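Local atomic coordinates of N-acetyltransferase (Trypanosoma brucei, PDB entry 3I3G), a protein that probably catalyses the transfer of an acetyl group from acetyl-CoA to D-glucosamine 6-phosphate, a step on the route to UDP-N-acetylglucosamine. Residues 67-72 with 115-120; 79-84 with 100-105; 31-36 with 75-80. All coordinates share one frame; numbering follows the deposited sequence.

Contact 1: 67-72 with 115-120; sequences KVFCHQ and KALIMD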
loop_
_atom_site.group_PDB
_atom_site.type_symbol
_atom_site.label_atom_id
_atom_site.label_comp_id
_atom_site.label_asym_id
_atom_site.label_seq_id
_atom_site.Cartn_x
_atom_site.Cartn_y
_atom_site.Cartn_z
ATOM N N LYS A 67 -11.744 -8.835 3.799
ATOM C CA LYS A 67 -12.498 -9.670 4.721
ATOM C C LYS A 67 -13.578 -8.825 5.379
ATOM O O LYS A 67 -13.345 -7.667 5.721
ATOM C CB LYS A 67 -11.578 -10.272 5.783
ATOM C CG LYS A 67 -10.431 -11.096 5.218
ATOM C CD LYS A 67 -10.945 -12.253 4.375
ATOM C CE LYS A 67 -11.644 -13.299 5.227
ATOM N NZ LYS A 67 -10.682 -14.073 6.062
ATOM N N VAL A 68 -14.761 -9.404 5.547
ATOM C CA VAL A 68 -15.876 -8.675 6.135
ATOM C C VAL A 68 -16.582 -9.490 7.209
ATOM O O VAL A 68 -16.575 -10.721 7.180
ATOM C CB VAL A 68 -16.921 -8.286 5.069
ATOM C CG1 VAL A 68 -16.306 -7.364 4.029
ATOM C CG2 VAL A 68 -17.496 -9.534 4.414
ATOM N N PHE A 69 -17.184 -8.790 8.163
ATOM C CA PHE A 69 -18.114 -9.414 9.087
ATOM C C PHE A 69 -19.523 -9.201 8.561
ATOM O O PHE A 69 -19.906 -8.078 8.228
ATOM C CB PHE A 69 -17.975 -8.833 10.493
ATOM C CG PHE A 69 -17.012 -9.585 11.364
ATOM C CD1 PHE A 69 -17.337 -10.842 11.846
ATOM C CD2 PHE A 69 -15.787 -9.038 11.702
ATOM C CE1 PHE A 69 -16.456 -11.541 12.649
ATOM C CE2 PHE A 69 -14.903 -9.731 12.505
ATOM C CZ PHE A 69 -15.238 -10.985 12.978
ATOM N N CYS A 70 -20.288 -10.283 8.480
ATOM C CA CYS A 70 -21.639 -10.219 7.947
ATOM C C CYS A 70 -22.652 -10.771 8.940
ATOM O O CYS A 70 -22.456 -11.842 9.515
ATOM C CB CYS A 70 -21.724 -10.991 6.626
ATOM S SG CYS A 70 -23.395 -11.171 5.944
ATOM N N HIS A 71 -23.731 -10.025 9.149
ATOM C CA HIS A 71 -24.868 -10.535 9.895
ATOM C C HIS A 71 -25.638 -11.474 8.973
ATOM O O HIS A 71 -26.471 -11.038 8.179
ATOM C CB HIS A 71 -25.759 -9.388 10.369
ATOM C CG HIS A 71 -26.906 -9.828 11.224
ATOM N ND1 HIS A 71 -28.214 -9.801 10.787
ATOM C CD2 HIS A 71 -26.941 -10.316 12.487
ATOM C CE1 HIS A 71 -29.005 -10.248 11.747
ATOM N NE2 HIS A 71 -28.257 -10.567 12.788
ATOM N N GLN A 72 -25.339 -12.765 9.074
ATOM C CA GLN A 72 -25.857 -13.758 8.133
ATOM C C GLN A 72 -27.354 -13.661 7.843
ATOM O O GLN A 72 -27.767 -13.728 6.685
ATOM C CB GLN A 72 -25.504 -15.175 8.589
ATOM C CG GLN A 72 -24.322 -15.780 7.854
ATOM C CD GLN A 72 -24.307 -17.293 7.936
ATOM O OE1 GLN A 72 -24.146 -17.981 6.925
ATOM N NE2 GLN A 72 -24.491 -17.822 9.140
ATOM N N LYS A 115 -10.565 -6.126 16.301
ATOM C CA LYS A 115 -9.498 -7.048 16.674
ATOM C C LYS A 115 -9.523 -8.305 15.809
ATOM O O LYS A 115 -8.491 -8.739 15.298
ATOM C CB LYS A 115 -9.618 -7.426 18.152
ATOM C CG LYS A 115 -8.647 -8.505 18.605
ATOM C CD LYS A 115 -8.711 -8.696 20.114
ATOM C CE LYS A 115 -7.791 -9.814 20.575
ATOM N NZ LYS A 115 -6.411 -9.326 20.849
ATOM N N ALA A 116 -10.707 -8.886 15.650
ATOM C CA ALA A 116 -10.859 -10.110 14.871
ATOM C C ALA A 116 -10.402 -9.911 13.428
ATOM O O ALA A 116 -9.682 -10.740 12.874
ATOM C CB ALA A 116 -12.302 -10.591 14.913
ATOM N N LEU A 117 -10.828 -8.807 12.824
ATOM C CA LEU A 117 -10.456 -8.495 11.448
ATOM C C LEU A 117 -8.944 -8.351 11.293
ATOM O O LEU A 117 -8.340 -8.965 10.415
ATOM C CB LEU A 117 -11.160 -7.220 10.977
ATOM C CG LEU A 117 -12.644 -7.361 10.630
ATOM C CD1 LEU A 117 -13.310 -5.997 10.516
ATOM C CD2 LEU A 117 -12.816 -8.154 9.346
ATOM N N ILE A 118 -8.338 -7.537 12.152
ATOM C CA ILE A 118 -6.897 -7.299 12.091
ATOM C C ILE A 118 -6.099 -8.589 12.278
ATOM O O ILE A 118 -5.179 -8.876 11.513
ATOM C CB ILE A 118 -6.449 -6.259 13.132
ATOM C CG1 ILE A 118 -7.125 -4.912 12.862
ATOM C CG2 ILE A 118 -4.936 -6.110 13.118
ATOM C CD1 ILE A 118 -6.828 -4.337 11.489
ATOM N N MET A 119 -6.451 -9.360 13.302
ATOM C CA MET A 119 -5.772 -10.623 13.569
ATOM C C MET A 119 -5.871 -11.558 12.370
ATOM O O MET A 119 -4.894 -12.202 11.991
ATOM C CB MET A 119 -6.354 -11.296 14.815
ATOM C CG MET A 119 -6.060 -10.562 16.113
ATOM S SD MET A 119 -4.295 -10.461 16.477
ATOM C CE MET A 119 -3.752 -9.295 15.230
ATOM N N ASP A 120 -7.057 -11.622 11.772
ATOM C CA ASP A 120 -7.277 -12.455 10.595
ATOM C C ASP A 120 -6.305 -12.085 9.481
ATOM O O ASP A 120 -5.653 -12.952 8.901
ATOM C CB ASP A 120 -8.717 -12.309 10.097
ATOM C CG ASP A 120 -9.041 -13.261 8.961
ATOM O OD1 ASP A 120 -8.864 -14.485 9.136
ATOM O OD2 ASP A 120 -9.482 -12.787 7.893
#
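F69 and L117 join an inner strand to a helix of the GNAT fold: the strand that holds 67-71 runs roughly antiparallel to the helix that holds 115-120, at 150° between their directions and 9.3 Å between their short axes. The contact illustrates how a helix settles on a sheet by combining an apolar centre with a charged flank.

The apolar part is built on the F69 ring. L117 lies along the CD2 side of that ring, its CG 3.7 Å from F69 CD2, and the leucine and the phenylalanine run antiparallel alongside one another. A116 comes in at the ring edge, in the plane, with its CB 3.5 Å from F69 CZ. One phenyl group is thus met by two successive residues of the helix. L117 also turns its CD2 methyl toward the strand backbone, reaching within 3.7 Å of K67 O. Around this pair the packing continues through L23 of the adjoining strand, which touches both F69 and L117, while A81 of strand 76-86 meets L117 and L113 meets F69.

The polar part is a salt bridge between K67 and D120, one helical turn beyond A116. D120 extends toward the strand with CG anti to its backbone N (chi1 -174°), and OD2 receives the lysine ammonium through its syn lone pair, the one facing OD1. K67 does not reach out straight: its chain bends at chi2, chi3 and chi4, curling round OD2, so that the two side chains meet nearly at right angles. NZ is modelled 2.5 Å from D120 OD2, shorter than usual for such a pair, so the exact length is doubtful; the curl also brings the aliphatic K67 CG to 3.3 Å from D120 OD2.

Contact 2: 79-84 with 100-105; sequences GSASLM and EDVVVD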
loop_
_atom_site.group_PDB
_atom_site.type_symbol
_atom_site.label_atom_id
_atom_site.label_comp_id
_atom_site.label_asym_id
_atom_site.label_seq_id
_atom_site.Cartn_x
_atom_site.Cartn_y
_atom_site.Cartn_z
ATOM N N GLY A 79 -18.585 -4.973 9.267
ATOM C CA GLY A 79 -17.148 -4.861 9.490
ATOM C C GLY A 79 -16.354 -5.194 8.244
ATOM O O GLY A 79 -16.725 -6.087 7.483
ATOM N N SER A 80 -15.258 -4.474 8.031
ATOM C CA SER A 80 -14.416 -4.714 6.867
ATOM C C SER A 80 -12.964 -4.315 7.103
ATOM O O SER A 80 -12.676 -3.367 7.835
ATOM C CB SER A 80 -14.961 -3.970 5.646
ATOM O OG SER A 80 -14.175 -4.237 4.496
ATOM N N ALA A 81 -12.060 -5.051 6.469
ATOM C CA ALA A 81 -10.637 -4.738 6.488
ATOM C C ALA A 81 -9.991 -5.366 5.260
ATOM O O ALA A 81 -10.285 -6.510 4.919
ATOM C CB ALA A 81 -9.991 -5.260 7.759
ATOM N N SER A 82 -9.120 -4.617 4.592
ATOM C CA SER A 82 -8.508 -5.095 3.355
ATOM C C SER A 82 -7.008 -5.325 3.507
ATOM O O SER A 82 -6.348 -4.671 4.313
ATOM C CB SER A 82 -8.784 -4.122 2.207
ATOM O OG SER A 82 -10.167 -4.083 1.898
ATOM N N LEU A 83 -6.481 -6.259 2.722
ATOM C CA LEU A 83 -5.071 -6.619 2.798
ATOM C C LEU A 83 -4.418 -6.628 1.420
ATOM O O LEU A 83 -4.922 -7.248 0.483
ATOM C CB LEU A 83 -4.907 -7.991 3.456
ATOM C CG LEU A 83 -3.476 -8.521 3.552
ATOM C CD1 LEU A 83 -2.629 -7.609 4.424
ATOM C CD2 LEU A 83 -3.456 -9.949 4.083
ATOM N N MET A 84 -3.293 -5.932 1.306
ATOM C CA MET A 84 -2.518 -5.916 0.074
ATOM C C MET A 84 -1.130 -6.473 0.358
ATOM O O MET A 84 -0.346 -5.860 1.080
ATOM C CB MET A 84 -2.407 -4.493 -0.471
ATOM C CG MET A 84 -3.738 -3.780 -0.641
ATOM S SD MET A 84 -3.553 -2.106 -1.285
ATOM C CE MET A 84 -2.401 -1.410 -0.102
ATOM N N GLU A 100 -5.539 -2.045 4.863
ATOM C CA GLU A 100 -6.202 -0.833 4.400
ATOM C C GLU A 100 -7.674 -0.801 4.788
ATOM O O GLU A 100 -8.301 -1.843 4.978
ATOM C CB GLU A 100 -6.092 -0.725 2.876
ATOM C CG GLU A 100 -4.688 -0.469 2.357
ATOM C CD GLU A 100 -4.296 0.991 2.443
ATOM O OE1 GLU A 100 -5.177 1.860 2.278
ATOM O OE2 GLU A 100 -3.102 1.271 2.667
ATOM N N ASP A 101 -8.199 0.371 4.965
ATOM C CA ASP A 101 -9.599 0.608 5.060
ATOM C C ASP A 101 -10.271 -0.290 6.105
ATOM O O ASP A 101 -11.059 -1.090 5.766
ATOM C CB ASP A 101 -10.245 0.400 3.704
ATOM C CG ASP A 101 -9.904 1.523 2.721
ATOM O OD1 ASP A 101 -9.968 2.664 3.057
ATOM O OD2 ASP A 101 -9.509 1.189 1.680
ATOM N N VAL A 102 -9.864 -0.162 7.352
ATOM C CA VAL A 102 -10.459 -0.897 8.458
ATOM C C VAL A 102 -11.635 -0.097 9.005
ATOM O O VAL A 102 -11.473 1.046 9.431
ATOM C CB VAL A 102 -9.440 -1.143 9.586
ATOM C CG1 VAL A 102 -10.072 -1.950 10.712
ATOM C CG2 VAL A 102 -8.207 -1.851 9.040
ATOM N N VAL A 103 -12.822 -0.692 8.983
ATOM C CA VAL A 103 -14.018 0.003 9.442
ATOM C C VAL A 103 -15.005 -0.948 10.105
ATOM O O VAL A 103 -15.253 -2.048 9.612
ATOM C CB VAL A 103 -14.723 0.738 8.284
ATOM C CG1 VAL A 103 -15.131 -0.247 7.200
ATOM C CG2 VAL A 103 -15.935 1.508 8.799
ATOM N N VAL A 104 -15.563 -0.516 11.230
ATOM C CA VAL A 104 -16.559 -1.304 11.941
ATOM C C VAL A 104 -17.803 -0.467 12.204
ATOM O O VAL A 104 -17.708 0.688 12.617
ATOM C CB VAL A 104 -16.015 -1.832 13.280
ATOM C CG1 VAL A 104 -17.136 -2.450 14.102
ATOM C CG2 VAL A 104 -14.901 -2.838 13.039
ATOM N N ASP A 105 -18.969 -1.049 11.951
ATOM C CA ASP A 105 -20.222 -0.362 12.214
ATOM C C ASP A 105 -20.279 0.041 13.685
ATOM O O ASP A 105 -20.043 -0.785 14.565
ATOM C CB ASP A 105 -21.410 -1.256 11.853
ATOM C CG ASP A 105 -22.739 -0.548 12.014
ATOM O OD1 ASP A 105 -23.533 -0.547 11.049
ATOM O OD2 ASP A 105 -22.987 0.017 13.099
HETATM O O HOH W 1 -12.010 -2.766 3.751
HETATM O O HOH W 2 -9.027 -1.145 0.608
#
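S80 and V103 exchange a pair of backbone hydrogen bonds across two antiparallel strands, S80 N to V103 O and V103 N to S80 O, each 2.9 Å long. Two residues on, S82 and E100 form a second such pair, with S82 N to E100 O at 2.9 Å. Only A81 separates S80 from S82, yet both D101 and V102 separate E100 from V103, and the extra residue makes a beta bulge. D101 absorbs it by taking a positive phi (52°).

Side chains add to this ladder modestly. A81 CB rests against V102 CG2, and S80 CB lies near V103 CG1. At the far end M84 and E100 pass each other at a slant: the methionine chain, straight at chi2, bends at chi3 (-54°) and brings its CE methyl to 3.5 Å from E100 CG.

At the bulge S82 N bonds to E100 O and not to D101 O, and a water serves D101 O. It donates to D101 O at 2.8 Å and is also hydrogen-bonded to S80 OG and S82 OG, 2.7 and 2.9 Å away, so that one water ties three groups across the irregular step. Both hydroxyls have further partners, H34 for S80 OG and T66 for S82 OG, which help to fix their rotation. A second water donates to D101 OD2 at 2.6 Å, and the same carboxylate oxygen forms a salt bridge with K88 of the second subunit, whose Q86 packs on M84, E100 and D101.

Such a bulge in the fourth strand is a hallmark of the GNAT fold. In relatives it lies near the splayed cleft that receives acetyl-CoA, and an equivalent place is likely here.

Contact 3: 31-36 with 75-80; sequences LSSHLE and GRIVGS. Unlike the reference sequence in segment 75-80: R76 (reference Gly).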
loop_
_atom_site.group_PDB
_atom_site.type_symbol
_atom_site.label_atom_id
_atom_site.label_comp_id
_atom_site.label_asym_id
_atom_site.label_seq_id
_atom_site.Cartn_x
_atom_site.Cartn_y
_atom_site.Cartn_z
ATOM N N LEU A 31 -21.460 -5.908 -2.006
ATOM C CA LEU A 31 -20.871 -4.626 -2.404
ATOM C C LEU A 31 -21.651 -3.379 -1.973
ATOM O O LEU A 31 -21.064 -2.427 -1.459
ATOM C CB LEU A 31 -20.597 -4.603 -3.911
ATOM C CG LEU A 31 -19.644 -5.703 -4.391
ATOM C CD1 LEU A 31 -19.381 -5.587 -5.881
ATOM C CD2 LEU A 31 -18.337 -5.652 -3.617
ATOM N N SER A 32 -22.962 -3.376 -2.188
ATOM C CA SER A 32 -23.785 -2.220 -1.838
ATOM C C SER A 32 -23.777 -1.961 -0.333
ATOM O O SER A 32 -23.571 -0.832 0.109
ATOM C CB SER A 32 -25.219 -2.403 -2.337
ATOM O OG SER A 32 -25.855 -3.487 -1.682
ATOM N N SER A 33 -24.008 -3.011 0.449
ATOM C CA SER A 33 -24.007 -2.890 1.903
ATOM C C SER A 33 -22.618 -2.503 2.396
ATOM O O SER A 33 -22.470 -1.771 3.375
ATOM C CB SER A 33 -24.449 -4.203 2.549
ATOM O OG SER A 33 -24.509 -4.079 3.958
ATOM N N HIS A 34 -21.602 -3.004 1.702
ATOM C CA HIS A 34 -20.214 -2.721 2.037
ATOM C C HIS A 34 -19.899 -1.236 1.863
ATOM O O HIS A 34 -19.232 -0.631 2.705
ATOM C CB HIS A 34 -19.289 -3.575 1.165
ATOM C CG HIS A 34 -17.839 -3.458 1.519
ATOM N ND1 HIS A 34 -16.914 -2.875 0.680
ATOM C CD2 HIS A 34 -17.154 -3.854 2.617
ATOM C CE1 HIS A 34 -15.722 -2.915 1.247
ATOM N NE2 HIS A 34 -15.840 -3.503 2.423
ATOM N N LEU A 35 -20.386 -0.652 0.772
ATOM C CA LEU A 35 -20.160 0.764 0.501
ATOM C C LEU A 35 -20.777 1.627 1.596
ATOM O O LEU A 35 -20.206 2.639 2.004
ATOM C CB LEU A 35 -20.742 1.153 -0.861
ATOM C CG LEU A 35 -20.648 2.633 -1.239
ATOM C CD1 LEU A 35 -19.202 3.103 -1.220
ATOM C CD2 LEU A 35 -21.277 2.881 -2.600
ATOM N N GLU A 36 -21.951 1.218 2.065
ATOM C CA GLU A 36 -22.641 1.929 3.134
ATOM C C GLU A 36 -21.793 1.936 4.402
ATOM O O GLU A 36 -21.659 2.963 5.070
ATOM C CB GLU A 36 -24.000 1.280 3.403
ATOM C CG GLU A 36 -24.859 2.012 4.418
ATOM C CD GLU A 36 -26.278 1.483 4.456
ATOM O OE1 GLU A 36 -27.048 1.902 5.344
ATOM O OE2 GLU A 36 -26.622 0.646 3.595
ATOM N N GLY A 75 -27.620 -10.402 5.967
ATOM C CA GLY A 75 -26.514 -10.166 5.048
ATOM C C GLY A 75 -25.896 -8.787 5.196
ATOM O O GLY A 75 -25.072 -8.380 4.376
ATOM N N ARG A 76 -26.284 -8.064 6.240
ATOM C CA ARG A 76 -25.756 -6.719 6.446
ATOM C C ARG A 76 -24.274 -6.760 6.806
ATOM O O ARG A 76 -23.857 -7.516 7.684
ATOM C CB ARG A 76 -26.549 -5.968 7.520
ATOM C CG ARG A 76 -26.397 -4.454 7.433
ATOM C CD ARG A 76 -27.308 -3.731 8.412
ATOM N NE ARG A 76 -26.814 -3.809 9.781
ATOM C CZ ARG A 76 -25.969 -2.936 10.319
ATOM N NH1 ARG A 76 -25.522 -1.915 9.600
ATOM N NH2 ARG A 76 -25.571 -3.082 11.574
ATOM N N ILE A 77 -23.483 -5.950 6.112
ATOM C CA ILE A 77 -22.045 -5.889 6.345
ATOM C C ILE A 77 -21.736 -4.892 7.455
ATOM O O ILE A 77 -22.013 -3.699 7.321
ATOM C CB ILE A 77 -21.289 -5.482 5.066
ATOM C CG1 ILE A 77 -21.655 -6.418 3.911
ATOM C CG2 ILE A 77 -19.787 -5.490 5.309
ATOM C CD1 ILE A 77 -21.200 -7.853 4.111
ATOM N N VAL A 78 -21.154 -5.382 8.545
ATOM C CA VAL A 78 -20.936 -4.557 9.729
ATOM C C VAL A 78 -19.460 -4.397 10.086
ATOM O O VAL A 78 -19.121 -3.762 11.084
ATOM C CB VAL A 78 -21.684 -5.126 10.949
ATOM C CG1 VAL A 78 -23.182 -5.146 10.687
ATOM C CG2 VAL A 78 -21.175 -6.520 11.278
ATOM N N GLY A 79 -18.585 -4.973 9.267
ATOM C CA GLY A 79 -17.148 -4.861 9.490
ATOM C C GLY A 79 -16.354 -5.194 8.244
ATOM O O GLY A 79 -16.725 -6.087 7.483
ATOM N N SER A 80 -15.258 -4.474 8.031
ATOM C CA SER A 80 -14.416 -4.714 6.867
ATOM C C SER A 80 -12.964 -4.315 7.103
ATOM O O SER A 80 -12.676 -3.367 7.835
ATOM C CB SER A 80 -14.961 -3.970 5.646
ATOM O OG SER A 80 -14.175 -4.237 4.496
HETATM O O HOH W 3 -23.287 -1.787 6.080
#
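S33 and H34, neighbours on the first helix of the GNAT fold, send their side chains to two points on the strand that holds 76-80. The helix crosses the strand at -40°, with 7.3 Å between the short axes, and I77 fills the middle.

S33 holds OG anti to its own N (chi1 -177°), which aims the hydroxyl at the strand backbone. It accepts from I77 N at 3.0 Å, almost straight at 174°, while S33 CB lies alongside I77 CG1. H34 reaches farther up the strand, its ring turned edge-on so that S80 OG lies in the ring plane, 2.8 Å from H34 NE2; either partner could be the donor. I77 CG2 approaches the same ring near its plane, 4.1 Å from H34 CD2, so apolar contact adjoins the polar one.

Beyond the two segments, T66 and V68 of the neighbouring strand 65-71 touch H34, and F89 of the second subunit meets the imidazole with its ring steeply inclined, so this helix also lies against the second subunit.

A further link is a water that donates to two carbonyls, at 2.8 Å to S33 O and 2.6 Å to I77 O.

How the contacts relate
Strand 76-86 is common ground: contacts 2 and 3 both use it and share G79 and S80, with centres about 11 Å apart. Contact 1 sits on the adjacent strand 65-71, its centre about 8 Å from that of contact 2 and 12 Å from that of contact 3, joined to them by probable backbone hydrogen bonds such as F69 N to G79 O at 2.8 Å. Along the chain contact 2 is nested inside contact 1, whereas contacts 1 and 3 alternate. A salt bridge from R76, which differs from the reference sequence, to D105 links contacts 3 and 2. Contacts 1 and 3 set helices 113-127 and 31-38 on the mixed sheet whose inner strands contact 2 joins, the core of a GNAT domain.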